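Local coordinates for GAF domain-containing protein (Thermoplasma acidophilum, PDB 4MN7), which probably reduces free methionine-R-sulfoxide to methionine, as a type II free methionine-R-sulfoxide reductase built on a GAF domain, at residues 87-93 against 107-113; 46-50 against 82-86; 1-5 against 136-140. The protein carries 1 engineered substitution. One frame throughout, in Å; residues are numbered along the deposited sequence.

Contact 1: residues 87-93 against 107-113; sequences STQSEIV and DIDSDKK
Ser90 to Val93 pair with Asp107 to Ser110 in the open end of the beta hairpin formed by strands 90-98 and 101-110 of the GAF-domain sheet. Ser90 and Ser110, and Ile92 and Ile108, are the hydrogen-bonded pairs. A classic beta bulge interrupts the ladder at its open end: Gln89 N and Ser90 N both donate to Ser110 O, with an N-H...O angle of 171° for Ser90.

The buried part is tight on both faces. On one, Ile92 CG2 rests 3.9 Å from Ile108 CB, and the two side chains run alongside each other beneath helix 118-136. Further along this face Ser90 OG donates to Lys112 O, while Ser110 OG accepts from Lys112 N in an ST turn and is also bonded to Lys24 O. On the other, acids crowd together. Glu91 OE2 lies only 2.4 Å from Asp107 OD1, with the carboxylate planes nearly coplanar. The glutamate's other oxygen, OE1, is hydrogen-bonded to Tyr81 OH. Thr88 OG1 donates to Asp109 OD2 on its anti side, at 2.7 Å.

Beyond the ladder the contact opens toward solvent. Ser87 OG gives a 2.7 Å bond to Asp111 OD1, coming from above the carboxylate plane. One water joins Ser87 O to Asp111 O. A second water donates to Thr88 OG1 and Asp111 OD1. Lys113 merely passes near Gln89, its CE 3.3 Å from OE1. The extended Gln89 chain (chi2 -171°) carries its amide to the turn, where NE2 meets Asp111 O at 2.5 Å, close to the amide plane.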
loop_
_atom_site.group_PDB
_atom_site.type_symbol
_atom_site.label_atom_id
_atom_site.label_comp_id
_atom_site.label_asym_id
_atom_site.label_seq_id
_atom_site.Cartn_x
_atom_site.Cartn_y
_atom_site.Cartn_z
ATOM N N SER A 87 -16.718 24.073 4.589
ATOM C CA SER A 87 -15.671 24.645 3.717
ATOM C C SER A 87 -15.548 24.018 2.320
ATOM O O SER A 87 -15.032 24.651 1.412
ATOM C CB SER A 87 -14.329 24.646 4.409
ATOM O OG SER A 87 -13.942 23.370 4.784
ATOM N N THR A 88 -16.086 22.818 2.114
ATOM C CA THR A 88 -15.825 22.121 0.875
ATOM C C THR A 88 -16.488 22.818 -0.280
ATOM O O THR A 88 -17.655 23.046 -0.262
ATOM C CB THR A 88 -16.381 20.680 0.940
ATOM O OG1 THR A 88 -15.650 19.938 1.929
ATOM C CG2 THR A 88 -16.257 20.030 -0.412
ATOM N N GLN A 89 -15.734 23.074 -1.333
ATOM C CA GLN A 89 -16.258 23.536 -2.577
ATOM C C GLN A 89 -16.098 22.579 -3.686
ATOM O O GLN A 89 -16.752 22.730 -4.684
ATOM C CB GLN A 89 -15.543 24.834 -2.978
ATOM C CG GLN A 89 -15.919 25.981 -2.017
ATOM C CD GLN A 89 -15.418 27.343 -2.488
ATOM O OE1 GLN A 89 -16.112 28.046 -3.170
ATOM N NE2 GLN A 89 -14.185 27.679 -2.142
ATOM N N SER A 90 -15.170 21.623 -3.596
ATOM C CA SER A 90 -15.141 20.581 -4.643
ATOM C C SER A 90 -14.776 19.245 -4.042
ATOM O O SER A 90 -14.173 19.184 -2.969
ATOM C CB SER A 90 -14.304 20.970 -5.895
ATOM O OG SER A 90 -12.976 21.315 -5.566
ATOM N N GLU A 91 -15.182 18.181 -4.725
ATOM C CA GLU A 91 -15.034 16.851 -4.206
ATOM C C GLU A 91 -14.937 15.826 -5.358
ATOM O O GLU A 91 -15.644 15.927 -6.369
ATOM C CB GLU A 91 -16.212 16.494 -3.308
ATOM C CG GLU A 91 -16.082 15.084 -2.691
ATOM C CD GLU A 91 -17.168 14.735 -1.714
ATOM O OE1 GLU A 91 -18.094 15.563 -1.606
ATOM O OE2 GLU A 91 -17.092 13.671 -1.050
ATOM N N ILE A 92 -14.038 14.850 -5.177
ATOM C CA ILE A 92 -13.801 13.821 -6.179
ATOM C C ILE A 92 -13.813 12.501 -5.456
ATOM O O ILE A 92 -13.342 12.390 -4.327
ATOM C CB ILE A 92 -12.505 14.048 -6.951
ATOM C CG1 ILE A 92 -12.423 13.087 -8.133
ATOM C CG2 ILE A 92 -11.335 13.930 -6.025
ATOM C CD1 ILE A 92 -11.240 13.284 -9.033
ATOM N N VAL A 93 -14.468 11.545 -6.073
ATOM C CA VAL A 93 -14.562 10.217 -5.530
ATOM C C VAL A 93 -14.113 9.278 -6.630
ATOM O O VAL A 93 -14.676 9.275 -7.699
ATOM C CB VAL A 93 -15.955 9.864 -5.085
ATOM C CG1 VAL A 93 -15.949 8.539 -4.319
ATOM C CG2 VAL A 93 -16.535 10.923 -4.176
ATOM N N ASP A 107 -12.146 9.224 -1.447
ATOM C CA ASP A 107 -12.958 10.422 -1.408
ATOM C C ASP A 107 -12.116 11.569 -0.962
ATOM O O ASP A 107 -11.527 11.534 0.134
ATOM C CB ASP A 107 -14.098 10.201 -0.395
ATOM C CG ASP A 107 -15.085 11.366 -0.300
ATOM O OD1 ASP A 107 -15.219 12.141 -1.285
ATOM O OD2 ASP A 107 -15.755 11.493 0.773
ATOM N N ILE A 108 -12.051 12.602 -1.791
ATOM C CA ILE A 108 -11.257 13.792 -1.447
ATOM C C ILE A 108 -12.074 15.082 -1.597
ATOM O O ILE A 108 -12.678 15.341 -2.635
ATOM C CB ILE A 108 -10.026 13.878 -2.380
ATOM C CG1 ILE A 108 -9.211 12.612 -2.298
ATOM C CG2 ILE A 108 -9.152 15.042 -2.002
ATOM C CD1 ILE A 108 -7.997 12.549 -3.242
ATOM N N ASP A 109 -12.005 15.924 -0.580
ATOM C CA ASP A 109 -12.663 17.224 -0.526
ATOM C C ASP A 109 -11.571 18.296 -0.675
ATOM O O ASP A 109 -10.457 18.180 -0.113
ATOM C CB ASP A 109 -13.268 17.506 0.894
ATOM C CG ASP A 109 -14.556 16.716 1.180
ATOM O OD1 ASP A 109 -14.487 15.492 1.281
ATOM O OD2 ASP A 109 -15.626 17.326 1.349
ATOM N N SER A 110 -11.931 19.349 -1.387
ATOM C CA SER A 110 -11.161 20.551 -1.450
ATOM C C SER A 110 -12.028 21.751 -1.019
ATOM O O SER A 110 -13.169 21.868 -1.472
ATOM C CB SER A 110 -10.759 20.814 -2.888
ATOM O OG SER A 110 -9.932 21.987 -2.917
ATOM N N ASP A 111 -11.406 22.683 -0.286
ATOM C CA ASP A 111 -12.006 23.977 0.031
ATOM C C ASP A 111 -11.995 24.929 -1.156
ATOM O O ASP A 111 -12.644 25.952 -1.094
ATOM C CB ASP A 111 -11.292 24.651 1.206
ATOM C CG ASP A 111 -11.484 23.918 2.503
ATOM O OD1 ASP A 111 -12.360 23.028 2.583
ATOM O OD2 ASP A 111 -10.731 24.186 3.468
ATOM N N LYS A 112 -11.296 24.581 -2.237
ATOM C CA LYS A 112 -11.235 25.420 -3.442
ATOM C C LYS A 112 -12.176 24.887 -4.464
ATOM O O LYS A 112 -12.500 23.699 -4.497
ATOM C CB LYS A 112 -9.822 25.421 -4.028
ATOM C CG LYS A 112 -8.733 25.771 -3.015
ATOM C CD LYS A 112 -8.586 27.272 -2.758
ATOM C CE LYS A 112 -8.756 27.647 -1.283
ATOM N NZ LYS A 112 -7.997 26.788 -0.332
ATOM N N LYS A 113 -12.620 25.744 -5.335
ATOM C CA LYS A 113 -13.534 25.326 -6.353
ATOM C C LYS A 113 -12.772 24.641 -7.483
ATOM O O LYS A 113 -11.657 25.041 -7.764
ATOM C CB LYS A 113 -14.190 26.562 -6.897
ATOM C CG LYS A 113 -15.549 26.370 -7.566
ATOM C CD LYS A 113 -16.286 27.714 -7.638
ATOM C CE LYS A 113 -15.948 28.591 -6.420
ATOM N NZ LYS A 113 -16.731 29.844 -6.251
HETATM O O HOH W 1 -14.234 27.065 1.329
HETATM O O HOH W 2 -12.860 20.260 2.869
#

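Contact 2: residues 46-50 against 82-86; sequences EKTDH and LASFP. Engineered in segment 82-86: Ser84 (natural residue Cys).
Glu46 starts this loop-to-loop contact beside the GAF-domain sheet by bringing its carboxylate obliquely up to the CD1 side of the Phe85 ring. The glutamate and the phenyl group run antiparallel past one another, and their planes are 37° apart. OE1 comes to 3.2 Å from Phe85 CD1. The glutamate chain is extended, with CG anti to the backbone N (chi1 -158°), and its CB also passes the ring at CE1.

Lys47 contributes its backbone. Its carbonyl oxygen faces the edge of the phenyl ring near the ring plane, 3.2 Å from CE1.

Thr48 is buried and makes three links. Its CB packs 3.8 Å from Phe85 CZ. Its OG1 accepts from His50 N at 3.0 Å, an ST turn. A water joins the same hydroxyl to Ser84 OG, 2.8 Å from Thr48 OG1.

His50 ends the walk with the direct hydrogen bond of the contact. Its ND1 meets Ser84 OG at 2.7 Å, with the hydroxyl in the plane of the imidazole at its edge. Either atom could be the donor. Ser84 is engineered and replaces the natural Cys. Its CB also lies over one face of the neighbouring Phe85 ring.

The contact joins the loop between strands 37-44 and 52-53 to the loop ahead of strand 90-98. Both loops lean on strand 27-34: Trp27 meets the Phe85 ring and donates to Glu46 O, while Tyr31 touches Thr48 and bonds through its hydroxyl to His50 O.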
loop_
_atom_site.group_PDB
_atom_site.type_symbol
_atom_site.label_atom_id
_atom_site.label_comp_id
_atom_site.label_asym_id
_atom_site.label_seq_id
_atom_site.Cartn_x
_atom_site.Cartn_y
_atom_site.Cartn_z
ATOM N N GLU A 46 -10.161 16.760 9.055
ATOM C CA GLU A 46 -11.220 16.952 10.065
ATOM C C GLU A 46 -12.154 15.724 10.153
ATOM O O GLU A 46 -12.371 15.003 9.162
ATOM C CB GLU A 46 -12.016 18.158 9.580
ATOM C CG GLU A 46 -12.859 18.975 10.529
ATOM C CD GLU A 46 -13.772 19.912 9.722
ATOM O OE1 GLU A 46 -13.459 20.177 8.524
ATOM O OE2 GLU A 46 -14.818 20.354 10.243
ATOM N N LYS A 47 -12.740 15.514 11.326
ATOM C CA LYS A 47 -13.683 14.424 11.566
ATOM C C LYS A 47 -14.909 14.532 10.740
ATOM O O LYS A 47 -15.497 15.609 10.628
ATOM C CB LYS A 47 -14.152 14.414 13.002
ATOM C CG LYS A 47 -13.521 13.302 13.804
ATOM C CD LYS A 47 -14.461 12.866 14.914
ATOM C CE LYS A 47 -13.883 11.717 15.714
ATOM N NZ LYS A 47 -14.570 11.643 17.036
ATOM N N THR A 48 -15.335 13.430 10.147
ATOM C CA THR A 48 -16.590 13.478 9.372
ATOM C C THR A 48 -17.664 12.783 10.165
ATOM O O THR A 48 -17.370 11.908 10.966
ATOM C CB THR A 48 -16.511 12.847 7.968
ATOM O OG1 THR A 48 -17.809 12.958 7.306
ATOM C CG2 THR A 48 -16.116 11.371 8.029
ATOM N N ASP A 49 -18.899 13.181 9.941
ATOM C CA ASP A 49 -20.046 12.486 10.512
ATOM C C ASP A 49 -20.476 11.270 9.664
ATOM O O ASP A 49 -21.286 10.450 10.118
ATOM C CB ASP A 49 -21.219 13.455 10.618
ATOM C CG ASP A 49 -21.073 14.414 11.793
ATOM O OD1 ASP A 49 -20.665 13.945 12.892
ATOM O OD2 ASP A 49 -21.371 15.621 11.610
ATOM N N HIS A 50 -19.942 11.169 8.435
ATOM C CA HIS A 50 -20.376 10.160 7.507
ATOM C C HIS A 50 -19.379 9.056 7.437
ATOM O O HIS A 50 -18.545 9.011 6.527
ATOM C CB HIS A 50 -20.611 10.803 6.153
ATOM C CG HIS A 50 -21.564 11.947 6.223
ATOM N ND1 HIS A 50 -21.280 13.192 5.698
ATOM C CD2 HIS A 50 -22.781 12.050 6.809
ATOM C CE1 HIS A 50 -22.302 14.000 5.915
ATOM N NE2 HIS A 50 -23.223 13.337 6.591
ATOM N N LEU A 82 -25.121 17.378 -0.563
ATOM C CA LEU A 82 -24.538 18.149 0.577
ATOM C C LEU A 82 -23.191 17.547 0.859
ATOM O O LEU A 82 -23.043 16.334 0.815
ATOM C CB LEU A 82 -25.373 18.077 1.893
ATOM C CG LEU A 82 -26.394 19.178 2.294
ATOM C CD1 LEU A 82 -27.035 18.895 3.658
ATOM C CD2 LEU A 82 -25.821 20.597 2.259
ATOM N N ALA A 83 -22.226 18.396 1.174
ATOM C CA ALA A 83 -20.919 17.927 1.634
ATOM C C ALA A 83 -20.937 17.577 3.121
ATOM O O ALA A 83 -21.940 17.741 3.813
ATOM C CB ALA A 83 -19.792 18.950 1.294
ATOM N N SER A 84 -19.809 17.050 3.572
ATOM C CA SER A 84 -19.577 16.711 4.960
ATOM C C SER A 84 -18.983 17.870 5.729
ATOM O O SER A 84 -18.949 17.842 6.939
ATOM C CB SER A 84 -18.609 15.517 5.038
ATOM O OG SER A 84 -19.163 14.353 4.450
ATOM N N PHE A 85 -18.497 18.881 5.021
ATOM C CA PHE A 85 -17.824 20.012 5.630
ATOM C C PHE A 85 -18.258 21.251 4.911
ATOM O O PHE A 85 -18.464 21.260 3.663
ATOM C CB PHE A 85 -16.279 19.926 5.613
ATOM C CG PHE A 85 -15.773 18.621 6.064
ATOM C CD1 PHE A 85 -15.809 18.292 7.384
ATOM C CD2 PHE A 85 -15.322 17.675 5.123
ATOM C CE1 PHE A 85 -15.346 17.073 7.796
ATOM C CE2 PHE A 85 -14.874 16.443 5.522
ATOM C CZ PHE A 85 -14.885 16.138 6.864
ATOM N N PRO A 86 -18.460 22.306 5.708
ATOM C CA PRO A 86 -19.023 23.491 5.126
ATOM C C PRO A 86 -18.007 24.204 4.251
ATOM O O PRO A 86 -18.399 24.845 3.254
ATOM C CB PRO A 86 -19.471 24.320 6.356
ATOM C CG PRO A 86 -18.793 23.737 7.529
ATOM C CD PRO A 86 -18.432 22.329 7.190
HETATM O O HOH W 3 -16.971 12.534 4.700
#

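Contact 3: residues 1-5 against 136-140; sequences MDLKE and HEFFV
Lys4 and Phe138 make the aromatic part of this contact through a CH-pi interaction. Lys4 CD sits over one face of the ring, 4.0 Å from the centroid and 25° off the normal. It is offset toward the rim, nearest CE1. The lysine chain bends at chi2 (-142°) and chi3, which brings CD over the ring.

Further van der Waals contacts lie beside it. Lys4 CB is 3.9 Å from Phe138 CZ. The carbonyl oxygen of Lys4 also approaches the ring, 3.4 Å from CZ. Leu3 brings CB and CD1 to Glu137, each 3.9 Å from OE1.

Polar groups take part without any hydrogen bond across the two segments. Glu137 O lies 3.5 Å from Lys4 CD, a carbon. Backbone bonds shape each side separately. Glu5 N donates to Met1 O in the first turn of the helix. Phe139 N donates to His136 O and closes a type I beta turn.

Near the subunit interface, the contact sets the start of the N-terminal helix 2-21 against the turn that follows helix 118-136, the last helix of the GAF domain. The second subunit adds its own packing here, with its Ser126 on Leu3 and its Leu130 on Glu137. His136 stacks on Tyr98 of strand 90-98. Phe138 touches Arg8 and Met11 of the first helix and Val32 and Glu34 of strand 27-34.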
loop_
_atom_site.group_PDB
_atom_site.type_symbol
_atom_site.label_atom_id
_atom_site.label_comp_id
_atom_site.label_asym_id
_atom_site.label_seq_id
_atom_site.Cartn_x
_atom_site.Cartn_y
_atom_site.Cartn_z
ATOM N N MET A 1 -7.438 -8.499 11.928
ATOM C CA MET A 1 -6.177 -9.164 11.413
ATOM C C MET A 1 -4.892 -8.283 11.583
ATOM O O MET A 1 -4.920 -7.046 11.568
ATOM C CB MET A 1 -6.381 -9.694 9.949
ATOM C CG MET A 1 -5.163 -10.340 9.258
ATOM S SD MET A 1 -5.278 -11.910 8.305
ATOM C CE MET A 1 -6.738 -11.750 7.269
ATOM N N ASP A 2 -3.767 -8.955 11.795
ATOM C CA ASP A 2 -2.463 -8.313 11.683
ATOM C C ASP A 2 -2.360 -7.647 10.289
ATOM O O ASP A 2 -2.011 -6.461 10.225
ATOM C CB ASP A 2 -1.314 -9.314 11.949
ATOM C CG ASP A 2 -0.166 -8.696 12.739
ATOM O OD1 ASP A 2 0.017 -7.459 12.699
ATOM O OD2 ASP A 2 0.577 -9.449 13.388
ATOM N N LEU A 3 -2.701 -8.393 9.215
ATOM C CA LEU A 3 -2.834 -7.845 7.824
ATOM C C LEU A 3 -3.825 -6.699 7.601
ATOM O O LEU A 3 -3.544 -5.781 6.791
ATOM C CB LEU A 3 -3.186 -8.911 6.801
ATOM C CG LEU A 3 -2.116 -9.834 6.266
ATOM C CD1 LEU A 3 -2.704 -10.698 5.140
ATOM C CD2 LEU A 3 -0.929 -9.029 5.795
ATOM N N LYS A 4 -4.994 -6.763 8.248
ATOM C CA LYS A 4 -5.887 -5.625 8.234
ATOM C C LYS A 4 -5.258 -4.449 8.887
ATOM O O LYS A 4 -5.422 -3.321 8.419
ATOM C CB LYS A 4 -7.200 -5.925 8.943
ATOM C CG LYS A 4 -8.130 -6.786 8.094
ATOM C CD LYS A 4 -9.602 -6.380 8.223
ATOM C CE LYS A 4 -10.323 -7.110 9.309
ATOM N NZ LYS A 4 -11.578 -6.399 9.628
ATOM N N GLU A 5 -4.566 -4.641 10.010
ATOM C CA GLU A 5 -3.962 -3.487 10.619
ATOM C C GLU A 5 -2.783 -2.971 9.781
ATOM O O GLU A 5 -2.576 -1.791 9.712
ATOM C CB GLU A 5 -3.655 -3.704 12.112
ATOM C CG GLU A 5 -4.948 -3.883 12.952
ATOM C CD GLU A 5 -6.103 -2.823 12.742
ATOM O OE1 GLU A 5 -5.894 -1.577 12.788
ATOM O OE2 GLU A 5 -7.273 -3.252 12.578
ATOM N N HIS A 136 -8.635 -4.049 -0.353
ATOM C CA HIS A 136 -9.372 -5.287 -0.424
ATOM C C HIS A 136 -9.343 -6.085 0.874
ATOM O O HIS A 136 -10.255 -6.815 1.184
ATOM C CB HIS A 136 -8.830 -6.154 -1.549
ATOM C CG HIS A 136 -9.548 -7.461 -1.703
ATOM N ND1 HIS A 136 -9.006 -8.652 -1.280
ATOM C CD2 HIS A 136 -10.771 -7.765 -2.202
ATOM C CE1 HIS A 136 -9.846 -9.643 -1.539
ATOM N NE2 HIS A 136 -10.923 -9.130 -2.099
ATOM N N GLU A 137 -8.301 -5.940 1.649
ATOM C CA GLU A 137 -8.280 -6.594 2.949
ATOM C C GLU A 137 -9.445 -6.201 3.817
ATOM O O GLU A 137 -9.766 -6.921 4.761
ATOM C CB GLU A 137 -6.969 -6.268 3.682
ATOM C CG GLU A 137 -5.747 -6.910 3.053
ATOM C CD GLU A 137 -5.853 -8.424 3.104
ATOM O OE1 GLU A 137 -6.060 -8.950 4.220
ATOM O OE2 GLU A 137 -5.715 -9.059 2.047
ATOM N N PHE A 138 -10.047 -5.037 3.570
ATOM C CA PHE A 138 -11.274 -4.651 4.305
ATOM C C PHE A 138 -12.579 -4.990 3.577
ATOM O O PHE A 138 -13.676 -4.879 4.136
ATOM C CB PHE A 138 -11.213 -3.169 4.655
ATOM C CG PHE A 138 -10.316 -2.891 5.785
ATOM C CD1 PHE A 138 -10.769 -3.016 7.061
ATOM C CD2 PHE A 138 -9.012 -2.556 5.576
ATOM C CE1 PHE A 138 -9.976 -2.761 8.145
ATOM C CE2 PHE A 138 -8.180 -2.335 6.660
ATOM C CZ PHE A 138 -8.661 -2.411 7.943
ATOM N N PHE A 139 -12.480 -5.409 2.334
ATOM C CA PHE A 139 -13.667 -5.617 1.555
ATOM C C PHE A 139 -14.397 -6.816 2.114
ATOM O O PHE A 139 -13.776 -7.788 2.468
ATOM C CB PHE A 139 -13.337 -5.908 0.113
ATOM C CG PHE A 139 -14.546 -6.253 -0.735
ATOM C CD1 PHE A 139 -15.537 -5.316 -0.959
ATOM C CD2 PHE A 139 -14.706 -7.517 -1.282
ATOM C CE1 PHE A 139 -16.656 -5.624 -1.762
ATOM C CE2 PHE A 139 -15.866 -7.852 -2.024
ATOM C CZ PHE A 139 -16.847 -6.888 -2.269
ATOM N N VAL A 140 -15.712 -6.713 2.236
ATOM C CA VAL A 140 -16.576 -7.858 2.643
ATOM C C VAL A 140 -17.872 -7.849 1.822
ATOM O O VAL A 140 -18.637 -6.877 1.829
ATOM C CB VAL A 140 -16.979 -7.838 4.131
ATOM C CG1 VAL A 140 -17.608 -9.202 4.502
ATOM C CG2 VAL A 140 -15.780 -7.546 5.034
#

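How the contacts relate
The chain begins in contact 3, whose first segment starts helix 2-21. Its partner, 136-140, comes after 130 intervening residues, so this contact closes the longest loop, and the other two nest inside it. Contact 2 opens next at 46-50 and closes at 82-86, around strand 52-53, helix 59-66 and strand 70-72. Contact 1 follows in series, from 87-93 to 107-113, pairing the open end of the hairpin 90-98/101-110. Contacts 1 and 2 touch: Ala83 packs on Thr88, and Phe85 on Asp109. Together they tie the loops beside strand 27-34 to the sheet. Contact 3 joins the start of helix 2-21 to the segment that follows helix 118-136, its centre about 28 Å from that of contact 1.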